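Long-range contact in peptidase family U32 (Geobacillus thermoleovorans, PDB 4HE6), which is of unknown function, being the small all-beta C-terminal domain of a putative U32 peptidase: residues K3-Y15 with I21-G33. Numbering follows the deposited sequence.
Sequences KTTREFAGLVLGY and IATVQQRNHFRPG. Unlike the reference sequence in segment 3-15: Arg6 (reference His). With ACT (acetate ion), chain C.
Gly10 to Tyr15 and Ala22 to Gln26 pair as an antiparallel beta hairpin at the middle of the domain's sheet. Leu11 and Gln25 exchange both backbone bonds; at a classic bulge Leu13 N and Gly14 N both donate to Thr23 O. The tight side of the hairpin is the buried one, with Val12, Val24 and Ala22: Val24 CG1 lies 3.8 Å from Gly10 CA, where a CB would clash, and the Phe30 ring turns its edge to Ala9 O, CE2 at 3.6 Å. The other face is looser and partly exposed; Leu13 CD1 touches Gln25 CB at 4.0 Å. Beyond the strands, the Asn28 amide ties down the N-terminal loop. With CG beside its own backbone N (chi1 -70°), its ND2 donates in the amide plane to Thr5 O and Phe8 O, both at 2.8 Å. Arg6 NH1 donates to Asn28 OD1 at 2.6 Å, the guanidinium and amide planes 82° apart. An alanine here is likely to leave both carbonyls without this donor and Arg6 NH1 without this acceptor, the loop less firmly anchored. On the solvent side a water accepts from Arg6 NH2 and donates to Arg27 O.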
loop_
_atom_site.group_PDB
_atom_site.type_symbol
_atom_site.label_atom_id
_atom_site.label_comp_id
_atom_site.label_asym_id
_atom_site.label_seq_id
_atom_site.Cartn_x
_atom_site.Cartn_y
_atom_site.Cartn_z
ATOM N N LYS A 3 1.622 -6.158 17.134
ATOM C CA LYS A 3 0.697 -6.968 17.937
ATOM C C LYS A 3 -0.592 -7.279 17.192
ATOM O O LYS A 3 -1.137 -8.382 17.404
ATOM C CB LYS A 3 0.429 -6.265 19.267
ATOM C CG LYS A 3 1.664 -6.378 20.186
ATOM C CD LYS A 3 1.403 -5.692 21.495
ATOM C CE LYS A 3 2.647 -5.495 22.327
ATOM N NZ LYS A 3 3.344 -4.205 22.107
ATOM N N THR A 4 -1.101 -6.315 16.433
ATOM C CA THR A 4 -2.397 -6.483 15.798
ATOM C C THR A 4 -2.462 -5.837 14.421
ATOM O O THR A 4 -1.620 -5.055 14.028
ATOM C CB THR A 4 -3.514 -5.841 16.651
ATOM O OG1 THR A 4 -3.118 -4.468 16.796
ATOM C CG2 THR A 4 -3.598 -6.321 18.070
ATOM N N THR A 5 -3.534 -6.139 13.730
ATOM C CA THR A 5 -3.879 -5.564 12.450
ATOM C C THR A 5 -4.300 -4.105 12.506
ATOM O O THR A 5 -4.529 -3.468 11.481
ATOM C CB THR A 5 -5.006 -6.391 11.783
ATOM O OG1 THR A 5 -5.970 -6.594 12.833
ATOM C CG2 THR A 5 -4.480 -7.715 11.336
ATOM N N ARG A 6 -4.373 -3.506 13.690
ATOM C CA ARG A 6 -4.667 -2.072 13.777
ATOM C C ARG A 6 -3.445 -1.247 13.324
ATOM O O ARG A 6 -3.588 -0.061 13.045
ATOM C CB ARG A 6 -4.944 -1.577 15.177
ATOM C CG ARG A 6 -6.004 -2.189 16.028
ATOM C CD ARG A 6 -7.256 -2.904 15.578
ATOM N NE ARG A 6 -7.571 -3.347 14.183
ATOM C CZ ARG A 6 -7.962 -3.311 12.939
ATOM N NH1 ARG A 6 -8.335 -2.195 12.421
ATOM N NH2 ARG A 6 -8.053 -4.318 12.025
ATOM N N GLU A 7 -2.265 -1.828 13.309
ATOM C CA GLU A 7 -0.995 -1.132 13.183
ATOM C C GLU A 7 -0.545 -0.909 11.760
ATOM O O GLU A 7 0.548 -0.395 11.467
ATOM C CB GLU A 7 0.093 -1.971 13.941
ATOM C CG GLU A 7 -0.187 -1.960 15.447
ATOM C CD GLU A 7 0.833 -2.788 16.187
ATOM O OE1 GLU A 7 0.412 -3.656 16.976
ATOM O OE2 GLU A 7 2.073 -2.599 15.971
ATOM N N PHE A 8 -1.401 -1.351 10.827
ATOM C CA PHE A 8 -0.971 -1.080 9.466
ATOM C C PHE A 8 -2.212 -1.051 8.568
ATOM O O PHE A 8 -3.268 -1.543 8.953
ATOM C CB PHE A 8 0.122 -2.021 8.967
ATOM C CG PHE A 8 -0.263 -3.467 8.943
ATOM C CD1 PHE A 8 -0.391 -4.251 10.070
ATOM C CD2 PHE A 8 -0.533 -4.087 7.719
ATOM C CE1 PHE A 8 -0.734 -5.597 10.018
ATOM C CE2 PHE A 8 -0.837 -5.431 7.677
ATOM C CZ PHE A 8 -0.962 -6.199 8.811
ATOM N N ALA A 9 -2.036 -0.487 7.386
ATOM C CA ALA A 9 -3.098 -0.346 6.430
ATOM C C ALA A 9 -2.995 -1.237 5.227
ATOM O O ALA A 9 -3.990 -1.433 4.533
ATOM C CB ALA A 9 -3.147 1.108 5.972
ATOM N N GLY A 10 -1.803 -1.782 4.950
ATOM C CA GLY A 10 -1.679 -2.660 3.816
ATOM C C GLY A 10 -0.432 -3.516 3.948
ATOM O O GLY A 10 0.549 -3.135 4.595
ATOM N N LEU A 11 -0.471 -4.632 3.275
ATOM C CA LEU A 11 0.658 -5.555 3.174
ATOM C C LEU A 11 1.047 -5.654 1.705
ATOM O O LEU A 11 0.185 -5.925 0.860
ATOM C CB LEU A 11 0.251 -6.925 3.706
ATOM C CG LEU A 11 1.298 -8.030 3.730
ATOM C CD1 LEU A 11 2.390 -7.655 4.702
ATOM C CD2 LEU A 11 0.687 -9.361 4.152
ATOM N N VAL A 12 2.297 -5.396 1.379
ATOM C CA VAL A 12 2.709 -5.470 -0.036
ATOM C C VAL A 12 2.747 -6.930 -0.475
ATOM O O VAL A 12 3.397 -7.728 0.177
ATOM C CB VAL A 12 4.091 -4.808 -0.217
ATOM C CG1 VAL A 12 4.536 -4.908 -1.666
ATOM C CG2 VAL A 12 4.053 -3.364 0.231
ATOM N N LEU A 13 2.045 -7.256 -1.549
ATOM C CA LEU A 13 2.075 -8.582 -2.129
ATOM C C LEU A 13 3.069 -8.665 -3.291
ATOM O O LEU A 13 3.525 -9.740 -3.631
ATOM C CB LEU A 13 0.727 -9.075 -2.555
ATOM C CG LEU A 13 -0.358 -9.130 -1.494
ATOM C CD1 LEU A 13 -1.621 -9.678 -2.128
ATOM C CD2 LEU A 13 0.089 -9.954 -0.308
ATOM N N GLY A 14 3.283 -7.528 -3.976
ATOM C CA GLY A 14 4.130 -7.548 -5.162
ATOM C C GLY A 14 4.439 -6.136 -5.566
ATOM O O GLY A 14 3.806 -5.162 -5.166
ATOM N N TYR A 15 5.468 -6.044 -6.398
ATOM C CA TYR A 15 5.938 -4.766 -6.905
ATOM C C TYR A 15 6.574 -4.969 -8.281
ATOM O O TYR A 15 7.423 -5.817 -8.408
ATOM C CB TYR A 15 6.989 -4.147 -5.934
ATOM C CG TYR A 15 7.606 -2.910 -6.519
ATOM C CD1 TYR A 15 6.918 -1.720 -6.653
ATOM C CD2 TYR A 15 8.939 -2.914 -6.944
ATOM C CE1 TYR A 15 7.473 -0.576 -7.183
ATOM C CE2 TYR A 15 9.521 -1.771 -7.510
ATOM C CZ TYR A 15 8.782 -0.601 -7.630
ATOM O OH TYR A 15 9.339 0.541 -8.187
ATOM N N ILE A 21 4.406 -0.006 -10.073
ATOM C CA ILE A 21 3.089 -0.372 -9.569
ATOM C C ILE A 21 3.218 -1.443 -8.511
ATOM O O ILE A 21 3.775 -2.533 -8.738
ATOM C CB ILE A 21 2.110 -0.758 -10.687
ATOM C CG1 ILE A 21 1.857 0.479 -11.555
ATOM C CG2 ILE A 21 0.857 -1.369 -10.078
ATOM C CD1 ILE A 21 1.292 0.069 -12.890
ATOM N N ALA A 22 2.696 -1.116 -7.320
ATOM C CA ALA A 22 2.622 -2.040 -6.218
ATOM C C ALA A 22 1.252 -2.725 -6.141
ATOM O O ALA A 22 0.239 -2.083 -6.489
ATOM C CB ALA A 22 2.876 -1.342 -4.892
ATOM N N THR A 23 1.259 -3.961 -5.686
ATOM C CA THR A 23 0.078 -4.719 -5.381
ATOM C C THR A 23 -0.008 -4.857 -3.877
ATOM O O THR A 23 0.964 -5.354 -3.230
ATOM C CB THR A 23 0.130 -6.108 -6.046
ATOM O OG1 THR A 23 0.262 -5.925 -7.450
ATOM C CG2 THR A 23 -1.127 -6.910 -5.738
ATOM N N VAL A 24 -1.083 -4.381 -3.267
ATOM C CA VAL A 24 -1.204 -4.276 -1.822
ATOM C C VAL A 24 -2.512 -4.914 -1.351
ATOM O O VAL A 24 -3.567 -4.658 -1.899
ATOM C CB VAL A 24 -1.132 -2.777 -1.426
ATOM C CG1 VAL A 24 -1.439 -2.624 0.062
ATOM C CG2 VAL A 24 0.201 -2.200 -1.830
ATOM N N GLN A 25 -2.388 -5.725 -0.304
ATOM C CA GLN A 25 -3.555 -6.299 0.358
ATOM C C GLN A 25 -3.971 -5.333 1.454
ATOM O O GLN A 25 -3.234 -5.070 2.396
ATOM C CB GLN A 25 -3.206 -7.664 0.899
ATOM C CG GLN A 25 -4.358 -8.398 1.602
ATOM C CD GLN A 25 -3.890 -9.721 2.172
ATOM O OE1 GLN A 25 -2.987 -9.695 3.029
ATOM N NE2 GLN A 25 -4.404 -10.883 1.759
ATOM N N GLN A 26 -5.160 -4.778 1.313
ATOM C CA GLN A 26 -5.668 -3.809 2.286
ATOM C C GLN A 26 -5.889 -4.472 3.630
ATOM O O GLN A 26 -6.355 -5.606 3.705
ATOM C CB GLN A 26 -6.966 -3.215 1.761
ATOM C CG GLN A 26 -7.529 -2.021 2.546
ATOM C CD GLN A 26 -8.524 -2.394 3.601
ATOM O OE1 GLN A 26 -8.449 -3.431 4.241
ATOM N NE2 GLN A 26 -9.502 -1.501 3.818
ATOM N N ARG A 27 -5.558 -3.738 4.676
ATOM C CA ARG A 27 -5.962 -4.130 6.015
ATOM C C ARG A 27 -6.848 -3.100 6.698
ATOM O O ARG A 27 -7.660 -3.498 7.519
ATOM C CB ARG A 27 -4.705 -4.513 6.836
ATOM C CG ARG A 27 -4.929 -5.690 7.769
ATOM C CD ARG A 27 -5.376 -6.965 7.084
ATOM N NE ARG A 27 -5.213 -8.172 7.852
ATOM C CZ ARG A 27 -4.237 -9.066 7.850
ATOM N NH1 ARG A 27 -3.183 -8.966 7.031
ATOM N NH2 ARG A 27 -4.300 -10.109 8.637
ATOM N N ASN A 28 -6.655 -1.833 6.393
ATOM C CA ASN A 28 -7.537 -0.770 6.930
ATOM C C ASN A 28 -7.707 0.301 5.853
ATOM O O ASN A 28 -6.881 0.412 4.950
ATOM C CB ASN A 28 -6.991 -0.187 8.225
ATOM C CG ASN A 28 -7.065 -1.144 9.375
ATOM O OD1 ASN A 28 -8.149 -1.378 9.943
ATOM N ND2 ASN A 28 -5.966 -1.766 9.717
ATOM N N HIS A 29 -8.742 1.100 5.993
ATOM C CA HIS A 29 -9.126 2.046 4.957
ATOM C C HIS A 29 -7.986 3.002 4.572
ATOM O O HIS A 29 -7.348 3.614 5.412
ATOM C CB HIS A 29 -10.252 2.927 5.533
ATOM C CG HIS A 29 -10.941 3.831 4.611
ATOM N ND1 HIS A 29 -10.408 4.971 4.056
ATOM C CD2 HIS A 29 -12.211 3.726 4.129
ATOM C CE1 HIS A 29 -11.316 5.533 3.284
ATOM N NE2 HIS A 29 -12.397 4.806 3.306
ATOM N N PHE A 30 -7.824 3.207 3.265
ATOM C CA PHE A 30 -7.000 4.265 2.769
ATOM C C PHE A 30 -7.564 4.694 1.399
ATOM O O PHE A 30 -8.335 3.958 0.772
ATOM C CB PHE A 30 -5.519 3.880 2.651
ATOM C CG PHE A 30 -5.198 2.705 1.768
ATOM C CD1 PHE A 30 -4.894 2.922 0.424
ATOM C CD2 PHE A 30 -5.175 1.436 2.246
ATOM C CE1 PHE A 30 -4.519 1.859 -0.377
ATOM C CE2 PHE A 30 -4.821 0.358 1.465
ATOM C CZ PHE A 30 -4.518 0.575 0.134
ATOM N N ARG A 31 -7.203 5.913 0.979
ATOM C CA ARG A 31 -7.833 6.452 -0.244
ATOM C C ARG A 31 -6.864 7.415 -0.883
ATOM O O ARG A 31 -5.898 7.904 -0.278
ATOM C CB ARG A 31 -9.121 7.143 0.114
ATOM C CG ARG A 31 -8.960 8.445 0.865
ATOM C CD ARG A 31 -10.293 9.105 1.207
ATOM N NE ARG A 31 -10.021 10.328 1.966
ATOM C CZ ARG A 31 -10.818 10.862 2.865
ATOM N NH1 ARG A 31 -11.997 10.324 3.193
ATOM N NH2 ARG A 31 -10.458 11.989 3.499
ATOM N N PRO A 32 -7.144 7.744 -2.147
ATOM C CA PRO A 32 -6.305 8.763 -2.834
ATOM C C PRO A 32 -6.262 10.063 -2.056
ATOM O O PRO A 32 -7.270 10.532 -1.516
ATOM C CB PRO A 32 -6.940 8.869 -4.233
ATOM C CG PRO A 32 -7.566 7.535 -4.435
ATOM C CD PRO A 32 -8.149 7.180 -3.054
ATOM N N GLY A 33 -5.069 10.645 -2.014
ATOM C CA GLY A 33 -4.795 11.830 -1.257
ATOM C C GLY A 33 -4.243 11.581 0.111
ATOM O O GLY A 33 -3.683 12.502 0.728
HETATM C C ACT C . -15.794 5.475 3.293
HETATM O O ACT C . -16.229 4.317 3.364
HETATM O OXT ACT C . -14.968 5.831 2.423
HETATM C CH3 ACT C . -16.256 6.492 4.300
HETATM O O HOH W 1 -8.614 -5.203 9.367
#